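Long-range contacts in small ribosomal subunit protein bS6 (Thermotoga maritima, PDB 1VMB), which probably binds 16S ribosomal RNA together with protein bS18, as a structural component of the small subunit of the bacterial ribosome: residues Lys17-Glu22 with Asp86-Gln91; Ser23-Ala28 with Pro101-Trp106; Glu59-Arg64 with Tyr78-Phe83. All blocks are in the same frame, centred on the assembly; numbering follows the deposited sequence. Where two conformers were deposited one is given.

Interaction 1: residues Lys17-Glu22 with Asp86-Gln91; sequences KERIYE and DGQNLQ
Leu90 sets a methyl group over the face of the Tyr21 ring, and beside this pair the chain of Arg19 runs past the backbone of Asp86 and Gly87. In the ferredoxin-like beta-alpha-beta-beta-alpha-beta fold of this protein, the contact joins the start of strand 19-27 to the turn that leaves strand 73-85 for helix 91-98. The tyrosine and leucine side chains approach from opposite directions. Tyr21 has CG anti to its carbonyl carbon (chi1 -65°), which carries the ring out toward the turn. Leu90 CD2 stands 4.1 Å from the centroid of the Tyr21 ring and only 6° off its normal, a well-centred CH-pi contact. The other branch, Leu90 CD1, leans to the rim and reaches Tyr21 CE2 at 3.5 Å. Phe83, on the neighbouring strand, also meets the Tyr21 ring.

At the far end of the tyrosine, OH lies 3.4 Å from Gly87 CA. A CB on Gly87 would run into both this hydroxyl and Arg19 NH1, and the positive phi there suits glycine as well. Arg19 is stretched out from CG to NE, with Asp86 O 3.8 Å above one face of its guanidinium plane and shifted toward the rim, a contact over the face, with no hydrogen bond between them. That carbonyl is instead taken by Gln88, whose side chain bends at chi2 so that NE2 donates to Asp86 O over 2.9 Å at 164°. The Gln88 amide stands nearly perpendicular to the guanidinium. The turn is thus braced by its own polar groups, and an Asx turn completes it: Gln88 N donates to Asp86 OD1 at 2.8 Å, coming from above the carboxylate plane.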
loop_
_atom_site.group_PDB
_atom_site.type_symbol
_atom_site.label_atom_id
_atom_site.label_comp_id
_atom_site.label_asym_id
_atom_site.label_seq_id
_atom_site.Cartn_x
_atom_site.Cartn_y
_atom_site.Cartn_z
ATOM N N LYS A 17 -11.359 -5.123 18.373
ATOM C CA LYS A 17 -10.073 -4.371 18.290
ATOM C C LYS A 17 -9.844 -3.998 16.831
ATOM O O LYS A 17 -10.710 -4.241 15.959
ATOM C CB LYS A 17 -8.901 -5.207 18.823
ATOM N N GLU A 18 -8.718 -3.370 16.544
ATOM C CA GLU A 18 -8.508 -2.954 15.167
ATOM C C GLU A 18 -7.817 -4.065 14.326
ATOM O O GLU A 18 -7.108 -4.982 14.811
ATOM C CB GLU A 18 -7.900 -1.550 14.994
ATOM C CG GLU A 18 -7.069 -0.969 16.133
ATOM C CD GLU A 18 -5.749 -1.669 16.301
ATOM O OE1 GLU A 18 -5.377 -2.394 15.348
ATOM O OE2 GLU A 18 -5.086 -1.502 17.368
ATOM N N ARG A 19 -8.081 -3.951 13.057
ATOM C CA ARG A 19 -7.689 -4.959 12.097
ATOM C C ARG A 19 -6.431 -4.476 11.470
ATOM O O ARG A 19 -6.253 -3.255 11.341
ATOM C CB ARG A 19 -8.808 -5.092 11.071
ATOM C CG ARG A 19 -10.141 -5.609 11.672
ATOM C CD ARG A 19 -11.262 -5.708 10.633
ATOM N NE ARG A 19 -12.503 -6.208 11.228
ATOM C CZ ARG A 19 -13.646 -6.373 10.556
ATOM N NH1 ARG A 19 -13.710 -6.085 9.269
ATOM N NH2 ARG A 19 -14.713 -6.868 11.171
ATOM N N ILE A 20 -5.577 -5.407 11.028
ATOM C CA ILE A 20 -4.280 -5.061 10.477
ATOM C C ILE A 20 -4.266 -5.382 8.993
ATOM O O ILE A 20 -4.642 -6.479 8.609
ATOM C CB ILE A 20 -3.126 -5.871 11.215
ATOM C CG1 ILE A 20 -3.111 -5.629 12.721
ATOM C CG2 ILE A 20 -1.743 -5.572 10.632
ATOM C CD1 ILE A 20 -2.225 -6.580 13.503
ATOM N N TYR A 21 -3.807 -4.432 8.187
ATOM C CA TYR A 21 -3.722 -4.583 6.731
ATOM C C TYR A 21 -2.374 -4.305 6.165
ATOM O O TYR A 21 -1.586 -3.596 6.777
ATOM C CB TYR A 21 -4.691 -3.576 6.105
ATOM C CG TYR A 21 -6.115 -3.892 6.459
ATOM C CD1 TYR A 21 -6.698 -3.368 7.631
ATOM C CD2 TYR A 21 -6.884 -4.705 5.664
ATOM C CE1 TYR A 21 -8.009 -3.660 7.982
ATOM C CE2 TYR A 21 -8.179 -5.006 6.016
ATOM C CZ TYR A 21 -8.747 -4.491 7.171
ATOM O OH TYR A 21 -10.065 -4.823 7.517
ATOM N N GLU A 22 -2.077 -4.957 5.034
ATOM C CA GLU A 22 -0.968 -4.539 4.162
ATOM C C GLU A 22 -1.539 -4.067 2.858
ATOM O O GLU A 22 -2.500 -4.629 2.341
ATOM C CB GLU A 22 0.078 -5.630 3.972
ATOM C CG GLU A 22 -0.421 -6.783 3.163
ATOM C CD GLU A 22 0.634 -7.791 2.811
ATOM O OE1 GLU A 22 1.585 -8.055 3.600
ATOM O OE2 GLU A 22 0.493 -8.320 1.701
ATOM N N ASP A 86 -10.477 0.035 11.417
ATOM C CA ASP A 86 -11.667 -0.736 11.780
ATOM C C ASP A 86 -12.288 -1.521 10.643
ATOM O O ASP A 86 -13.288 -2.226 10.844
ATOM C CB ASP A 86 -12.714 0.177 12.425
ATOM C CG ASP A 86 -13.338 1.201 11.462
ATOM O OD1 ASP A 86 -13.122 1.201 10.209
ATOM O OD2 ASP A 86 -14.093 2.097 11.956
ATOM N N GLY A 87 -11.673 -1.411 9.485
ATOM C CA GLY A 87 -12.058 -2.134 8.275
ATOM C C GLY A 87 -13.257 -1.556 7.543
ATOM O O GLY A 87 -13.752 -2.176 6.578
ATOM N N GLN A 88 -13.722 -0.391 7.971
ATOM C CA GLN A 88 -15.022 0.115 7.455
ATOM C C GLN A 88 -14.852 1.081 6.277
ATOM O O GLN A 88 -15.820 1.351 5.538
ATOM C CB GLN A 88 -15.825 0.791 8.558
ATOM C CG GLN A 88 -16.225 -0.121 9.707
ATOM C CD GLN A 88 -16.631 -1.495 9.238
ATOM O OE1 GLN A 88 -17.745 -1.683 8.772
ATOM N NE2 GLN A 88 -15.733 -2.472 9.375
ATOM N N ASN A 89 -13.649 1.624 6.099
ATOM C CA ASN A 89 -13.427 2.599 5.045
ATOM C C ASN A 89 -12.308 2.224 4.069
ATOM O O ASN A 89 -11.651 3.090 3.461
ATOM C CB ASN A 89 -13.253 3.991 5.636
ATOM C CG ASN A 89 -14.562 4.511 6.220
ATOM O OD1 ASN A 89 -15.498 4.880 5.498
ATOM N ND2 ASN A 89 -14.678 4.408 7.500
ATOM N N LEU A 90 -12.103 0.928 3.867
ATOM C CA LEU A 90 -11.024 0.490 3.011
ATOM C C LEU A 90 -11.261 0.916 1.569
ATOM O O LEU A 90 -10.325 1.042 0.796
ATOM C CB LEU A 90 -10.882 -1.013 3.015
ATOM C CG LEU A 90 -10.473 -1.632 4.348
ATOM C CD1 LEU A 90 -10.628 -3.161 4.237
ATOM C CD2 LEU A 90 -9.039 -1.203 4.584
ATOM N N GLN A 91 -12.507 1.062 1.174
ATOM C CA GLN A 91 -12.760 1.499 -0.208
ATOM C C GLN A 91 -12.138 2.860 -0.573
ATOM O O GLN A 91 -11.889 3.139 -1.767
ATOM C CB GLN A 91 -14.250 1.558 -0.465
ATOM C CG GLN A 91 -14.916 2.721 0.236
ATOM C CD GLN A 91 -15.218 2.522 1.746
ATOM O OE1 GLN A 91 -14.980 1.420 2.343
ATOM N NE2 GLN A 91 -15.807 3.570 2.344
#

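Interaction 2: residues Ser23-Ala28 with Pro101-Trp106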
loop_
_atom_site.group_PDB
_atom_site.type_symbol
_atom_site.label_atom_id
_atom_site.label_comp_id
_atom_site.label_asym_id
_atom_site.label_seq_id
_atom_site.Cartn_x
_atom_site.Cartn_y
_atom_site.Cartn_z
ATOM N N SER A 23 -0.910 -3.033 2.306
ATOM C CA SER A 23 -1.212 -2.617 0.936
ATOM C C SER A 23 0.062 -2.373 0.209
ATOM O O SER A 23 0.873 -1.532 0.632
ATOM C CB SER A 23 -2.071 -1.334 0.900
ATOM O OG SER A 23 -2.578 -1.116 -0.413
ATOM N N MET A 24 0.265 -3.130 -0.876
ATOM C CA MET A 24 1.465 -3.024 -1.710
ATOM C C MET A 24 1.012 -2.346 -2.966
ATOM O O MET A 24 -0.009 -2.754 -3.569
ATOM C CB MET A 24 2.065 -4.397 -2.050
ATOM C CG MET A 24 3.367 -4.320 -2.867
ATOM S SD MET A 24 3.930 -5.908 -3.500
ATOM C CE MET A 24 3.227 -5.772 -5.125
ATOM N N PHE A 25 1.751 -1.328 -3.391
ATOM C CA PHE A 25 1.452 -0.672 -4.652
ATOM C C PHE A 25 2.736 -0.438 -5.464
ATOM O O PHE A 25 3.795 -0.219 -4.860
ATOM C CB PHE A 25 0.676 0.622 -4.445
ATOM C CG PHE A 25 1.365 1.641 -3.553
ATOM C CD1 PHE A 25 1.306 1.572 -2.151
ATOM C CD2 PHE A 25 2.042 2.699 -4.101
ATOM C CE1 PHE A 25 1.926 2.495 -1.400
ATOM C CE2 PHE A 25 2.680 3.630 -3.326
ATOM C CZ PHE A 25 2.618 3.537 -1.962
ATOM N N ILE A 26 2.639 -0.484 -6.805
ATOM C CA ILE A 26 3.811 -0.395 -7.675
ATOM C C ILE A 26 3.604 0.798 -8.613
ATOM O O ILE A 26 2.610 0.867 -9.293
ATOM C CB ILE A 26 3.956 -1.707 -8.506
ATOM C CG1 ILE A 26 4.035 -2.908 -7.563
ATOM C CG2 ILE A 26 5.125 -1.665 -9.436
ATOM C CD1 ILE A 26 4.049 -4.246 -8.226
ATOM N N ILE A 27 4.555 1.712 -8.636
ATOM C CA ILE A 27 4.526 2.889 -9.457
ATOM C C ILE A 27 5.344 2.620 -10.712
ATOM O O ILE A 27 6.464 1.999 -10.700
ATOM C CB ILE A 27 5.058 4.130 -8.665
ATOM C CG1 ILE A 27 4.266 4.362 -7.344
ATOM C CG2 ILE A 27 5.052 5.341 -9.570
ATOM C CD1 ILE A 27 4.897 5.392 -6.393
ATOM N N ALA A 28 4.784 3.089 -11.817
ATOM C CA ALA A 28 5.405 2.983 -13.105
ATOM C C ALA A 28 6.806 3.571 -13.094
ATOM O O ALA A 28 7.080 4.647 -12.490
ATOM C CB ALA A 28 4.571 3.696 -14.142
ATOM N N PRO A 101 -3.382 6.300 -12.531
ATOM C CA PRO A 101 -2.743 5.408 -13.516
ATOM C C PRO A 101 -1.245 5.211 -13.346
ATOM O O PRO A 101 -0.697 4.238 -13.868
ATOM C CB PRO A 101 -3.027 6.081 -14.832
ATOM C CG PRO A 101 -3.403 7.448 -14.521
ATOM C CD PRO A 101 -4.100 7.402 -13.193
ATOM N N GLU A 102 -0.586 6.119 -12.666
ATOM C CA GLU A 102 0.813 5.980 -12.360
ATOM C C GLU A 102 1.074 4.770 -11.460
ATOM O O GLU A 102 2.200 4.272 -11.429
ATOM C CB GLU A 102 1.290 7.239 -11.666
ATOM C CG GLU A 102 1.271 8.462 -12.568
ATOM C CD GLU A 102 -0.069 9.197 -12.633
ATOM O OE1 GLU A 102 -1.068 8.846 -11.949
ATOM O OE2 GLU A 102 -0.120 10.175 -13.416
ATOM N N ILE A 103 0.084 4.382 -10.669
ATOM C CA ILE A 103 0.156 3.136 -9.909
ATOM C C ILE A 103 -0.379 2.035 -10.863
ATOM O O ILE A 103 -1.611 1.958 -11.148
ATOM C CB ILE A 103 -0.645 3.224 -8.584
ATOM C CG1 ILE A 103 0.078 4.215 -7.643
ATOM C CG2 ILE A 103 -0.830 1.841 -7.987
ATOM C CD1 ILE A 103 -0.665 4.596 -6.396
ATOM N N ILE A 104 0.521 1.137 -11.319
ATOM C CA ILE A 104 0.212 0.101 -12.299
ATOM C C ILE A 104 -0.255 -1.244 -11.708
ATOM O O ILE A 104 -0.836 -2.076 -12.400
ATOM C CB ILE A 104 1.398 -0.107 -13.293
ATOM C CG1 ILE A 104 2.692 -0.484 -12.562
ATOM C CG2 ILE A 104 1.577 1.174 -14.134
ATOM C CD1 ILE A 104 3.764 -0.948 -13.397
ATOM N N ARG A 105 -0.017 -1.417 -10.426
ATOM C CA ARG A 105 -0.528 -2.593 -9.740
ATOM C C ARG A 105 -0.655 -2.295 -8.262
ATOM O O ARG A 105 0.200 -1.600 -7.694
ATOM C CB ARG A 105 0.345 -3.822 -9.994
ATOM C CG ARG A 105 -0.018 -4.936 -8.984
ATOM C CD ARG A 105 -0.103 -6.290 -9.437
ATOM N NE ARG A 105 -0.785 -7.046 -8.351
ATOM C CZ ARG A 105 -1.980 -7.584 -8.469
ATOM N NH1 ARG A 105 -2.668 -7.430 -9.598
ATOM N NH2 ARG A 105 -2.486 -8.257 -7.440
ATOM N N TRP A 106 -1.703 -2.840 -7.611
ATOM C CA TRP A 106 -1.744 -2.766 -6.145
ATOM C C TRP A 106 -2.444 -4.012 -5.622
ATOM O O TRP A 106 -3.153 -4.727 -6.353
ATOM C CB TRP A 106 -2.523 -1.543 -5.631
ATOM C CG TRP A 106 -3.982 -1.570 -5.880
ATOM C CD1 TRP A 106 -4.979 -2.035 -5.044
ATOM C CD2 TRP A 106 -4.645 -1.149 -7.078
ATOM N NE1 TRP A 106 -6.202 -1.895 -5.664
ATOM C CE2 TRP A 106 -6.023 -1.277 -6.876
ATOM C CE3 TRP A 106 -4.201 -0.505 -8.252
ATOM C CZ2 TRP A 106 -6.947 -0.911 -7.856
ATOM C CZ3 TRP A 106 -5.105 -0.183 -9.207
ATOM C CH2 TRP A 106 -6.459 -0.358 -9.000
#
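Phe25 and its cross-strand neighbour Trp106 both hold CG between the backbone N and the carbonyl carbon (chi1 57° and 68°), which swings both rings away from the place where their CB atoms meet. They form a non-hydrogen-bonded pair of antiparallel strands, 19-27 against the edge strand 103-110 of the ferredoxin-like sheet, with Phe25 CB 4.0 Å from Trp106 CB. The phenyl ring heads under helix 33-51 to meet Val43, and its CD2 touches Ile103 CD1 obliquely at 4.0 Å. The indole stacks on Tyr97 of helix 91-98 and gives its NE1 to Glu94.

On the opposite face lies Ile26, beside Arg105 and across from a beta bulge. Ile104 is the additional residue on strand 103-110, so Ile26 pairs with Arg105 whereas Ile27 already pairs with Ile103. The backbone of Ile26 is held from both ends: its N donates to Arg105 O at 2.8 Å, and its O accepts from Ile104 N at 2.9 Å. Its side chain spreads across both residues of the bulge. CG2 of Ile26 rests 4.1 Å from Ile104 CG1, while the other branch carries Ile26 CD1 to 4.1 Å from Arg105 CB, against the aliphatic root of a chain whose NE bonds to Gln107. Cutting this residue back to an alanine would probably leave the backbone bonds in place but open a gap under the bulge, stripping Ile104 CG1 and Arg105 CB of their apolar neighbour.

Just beyond the ends of the two strands comes the straightest of the three bonds, Ala28 N to Glu102 O, at 2.9 Å and 173°. There the small Ala28 CB meets the second branch of the bulged isoleucine, Ile104 CG2, at 3.9 Å.

Interaction 3: residues Glu59-Arg64 with Tyr78-Phe83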
loop_
_atom_site.group_PDB
_atom_site.type_symbol
_atom_site.label_atom_id
_atom_site.label_comp_id
_atom_site.label_asym_id
_atom_site.label_seq_id
_atom_site.Cartn_x
_atom_site.Cartn_y
_atom_site.Cartn_z
ATOM N N GLU A 59 7.436 0.464 3.931
ATOM C CA GLU A 59 8.646 -0.166 3.389
ATOM C C GLU A 59 8.784 0.277 1.947
ATOM O O GLU A 59 8.007 -0.169 1.088
ATOM C CB GLU A 59 8.563 -1.715 3.401
ATOM C CG GLU A 59 8.468 -2.340 4.784
ATOM C CD GLU A 59 8.412 -3.880 4.804
ATOM O OE1 GLU A 59 7.926 -4.522 3.839
ATOM O OE2 GLU A 59 8.842 -4.443 5.845
ATOM N N ARG A 60 9.757 1.121 1.677
ATOM C CA ARG A 60 10.069 1.535 0.306
ATOM C C ARG A 60 11.023 0.500 -0.285
ATOM O O ARG A 60 12.228 0.560 -0.059
ATOM C CB ARG A 60 10.691 2.927 0.261
ATOM C CG ARG A 60 9.664 4.044 0.582
ATOM C CD ARG A 60 8.716 4.386 -0.544
ATOM N NE ARG A 60 9.421 4.997 -1.666
ATOM C CZ ARG A 60 9.656 4.412 -2.836
ATOM N NH1 ARG A 60 9.240 3.168 -3.088
ATOM N NH2 ARG A 60 10.344 5.072 -3.776
ATOM N N MET A 61 10.470 -0.445 -1.050
ATOM C CA MET A 61 11.278 -1.533 -1.614
ATOM C C MET A 61 12.095 -1.125 -2.842
ATOM O O MET A 61 13.119 -1.748 -3.160
ATOM C CB MET A 61 10.392 -2.736 -1.938
ATOM C CG MET A 61 9.685 -3.305 -0.748
ATOM S SD MET A 61 8.547 -4.631 -1.319
ATOM C CE MET A 61 8.608 -5.677 0.144
ATOM N N GLY A 62 11.676 -0.067 -3.494
ATOM C CA GLY A 62 12.403 0.478 -4.618
ATOM C C GLY A 62 12.105 -0.315 -5.902
ATOM O O GLY A 62 11.168 -1.104 -5.980
ATOM N N MET A 63 12.924 -0.051 -6.910
ATOM C CA MET A 63 12.674 -0.623 -8.261
ATOM C C MET A 63 12.952 -2.128 -8.289
ATOM O O MET A 63 13.961 -2.612 -7.766
ATOM C CB MET A 63 13.519 0.126 -9.326
ATOM C CG MET A 63 12.927 -0.017 -10.792
ATOM S SD MET A 63 11.421 0.923 -11.099
ATOM C CE MET A 63 12.004 2.592 -11.042
ATOM N N ARG A 64 12.011 -2.903 -8.814
ATOM C CA ARG A 64 12.167 -4.339 -8.974
ATOM C C ARG A 64 11.620 -4.842 -10.331
ATOM O O ARG A 64 10.622 -4.319 -10.809
ATOM C CB ARG A 64 11.408 -5.077 -7.895
ATOM C CG ARG A 64 11.784 -4.704 -6.467
ATOM C CD ARG A 64 10.911 -5.428 -5.436
ATOM N NE ARG A 64 11.417 -6.777 -5.191
ATOM C CZ ARG A 64 10.820 -7.684 -4.428
ATOM N NH1 ARG A 64 9.662 -7.418 -3.845
ATOM N NH2 ARG A 64 11.394 -8.881 -4.244
ATOM N N TYR A 78 8.296 -0.482 -5.951
ATOM C CA TYR A 78 7.428 -1.128 -4.922
ATOM C C TYR A 78 7.454 -0.392 -3.593
ATOM O O TYR A 78 8.565 -0.066 -3.058
ATOM C CB TYR A 78 7.905 -2.555 -4.659
ATOM C CG TYR A 78 7.571 -3.647 -5.686
ATOM C CD1 TYR A 78 8.098 -3.614 -6.964
ATOM C CD2 TYR A 78 6.847 -4.771 -5.335
ATOM C CE1 TYR A 78 7.906 -4.641 -7.835
ATOM C CE2 TYR A 78 6.637 -5.839 -6.223
ATOM C CZ TYR A 78 7.131 -5.753 -7.486
ATOM O OH TYR A 78 7.021 -6.788 -8.402
ATOM N N THR A 79 6.259 -0.284 -3.006
ATOM C CA THR A 79 6.101 0.167 -1.651
ATOM C C THR A 79 5.075 -0.722 -0.985
ATOM O O THR A 79 4.111 -1.079 -1.633
ATOM C CB THR A 79 5.593 1.590 -1.617
ATOM O OG1 THR A 79 6.461 2.451 -2.345
ATOM C CG2 THR A 79 5.602 2.093 -0.244
ATOM N N VAL A 80 5.297 -1.073 0.297
ATOM C CA VAL A 80 4.235 -1.737 1.093
ATOM C C VAL A 80 3.964 -0.888 2.321
ATOM O O VAL A 80 4.940 -0.423 2.963
ATOM C CB VAL A 80 4.621 -3.106 1.537
ATOM C CG1 VAL A 80 3.400 -3.810 2.151
ATOM C CG2 VAL A 80 5.159 -3.955 0.381
ATOM N N ILE A 81 2.700 -0.684 2.676
ATOM C CA ILE A 81 2.343 0.093 3.853
ATOM C C ILE A 81 1.544 -0.836 4.737
ATOM O O ILE A 81 0.612 -1.444 4.214
ATOM C CB ILE A 81 1.503 1.336 3.500
ATOM C CG1 ILE A 81 2.339 2.299 2.673
ATOM C CG2 ILE A 81 1.030 2.019 4.746
ATOM C CD1 ILE A 81 1.533 3.477 2.112
ATOM N N TYR A 82 1.929 -0.937 6.001
ATOM C CA TYR A 82 1.228 -1.707 7.003
ATOM C C TYR A 82 0.461 -0.750 7.859
ATOM O O TYR A 82 1.043 0.220 8.367
ATOM C CB TYR A 82 2.199 -2.497 7.855
ATOM C CG TYR A 82 3.002 -3.485 7.017
ATOM C CD1 TYR A 82 2.534 -4.759 6.766
ATOM C CD2 TYR A 82 4.179 -3.095 6.425
ATOM C CE1 TYR A 82 3.291 -5.681 5.955
ATOM C CE2 TYR A 82 4.959 -3.992 5.639
ATOM C CZ TYR A 82 4.498 -5.272 5.405
ATOM O OH TYR A 82 5.270 -6.138 4.608
ATOM N N PHE A 83 -0.836 -0.997 7.998
ATOM C CA PHE A 83 -1.683 -0.088 8.779
ATOM C C PHE A 83 -2.800 -0.820 9.523
ATOM O O PHE A 83 -3.105 -1.971 9.256
ATOM C CB PHE A 83 -2.275 1.026 7.901
ATOM C CG PHE A 83 -3.240 0.543 6.850
ATOM C CD1 PHE A 83 -2.771 0.121 5.633
ATOM C CD2 PHE A 83 -4.621 0.588 7.050
ATOM C CE1 PHE A 83 -3.643 -0.269 4.624
ATOM C CE2 PHE A 83 -5.499 0.173 6.022
ATOM C CZ PHE A 83 -5.005 -0.268 4.839
#
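Tyr78 gives up the most surface here, and Arg64 covers one face of its ring. The arginine chain crosses the tyrosine at about a right angle and sets CD 3.8 Å from the ring centroid of Tyr78, a CH-pi contact displaced toward the rim. The bend at chi3 (82°) then turns the guanidinium, which stands 60° to the ring and whose CZ is 5.0 Å from the Tyr78 centroid, at most a weak cation-pi attraction. Met61 adds its CB against Tyr78 CB at 3.7 Å and brings SD obliquely beside the ring.

The backbone beneath is a classic beta bulge between the antiparallel sheet neighbours 54-66 and 73-85. Met61 and Gly62 both face Tyr78, whose O accepts from Gly62 N at 3.1 Å and, more weakly, from Met61 N. Gly62 has a positive phi here, which by itself favours glycine.

Glu59, next in buried area, pairs with Val80 through two backbone bonds, of which Glu59 N to Val80 O is nearly straight (2.8 Å, 176°). Its extended side chain runs to the edge of Tyr82, with OE1 3.2 Å from Tyr82 OH, while OE2 forms a salt bridge with Lys57. Val80 turns CG2 to the thioether of Met61, 3.9 Å from SD.

All three contacts involve one four-stranded antiparallel sheet; interaction 1 ties a loop to it. Interactions 1 and 2 share strand 19-27, working near its two ends about 20 Å apart between centres, and interaction 3 holds the neighbouring strand 73-85 to the edge strand 54-66. Ser23 O with Ile81 N and Phe25 N with Thr79 O probably bond interactions 2 and 3 together, while Tyr21 N and Phe83 O do so for 1 and 3. Interaction 1 is a surface contact, relying on ring and methyl packing without cross-segment hydrogen bonds. The other two are partly buried strand pairings, each bulged: in 2 the side chains meet mainly through apolar groups, 3 mixes charged chains with aromatic rings.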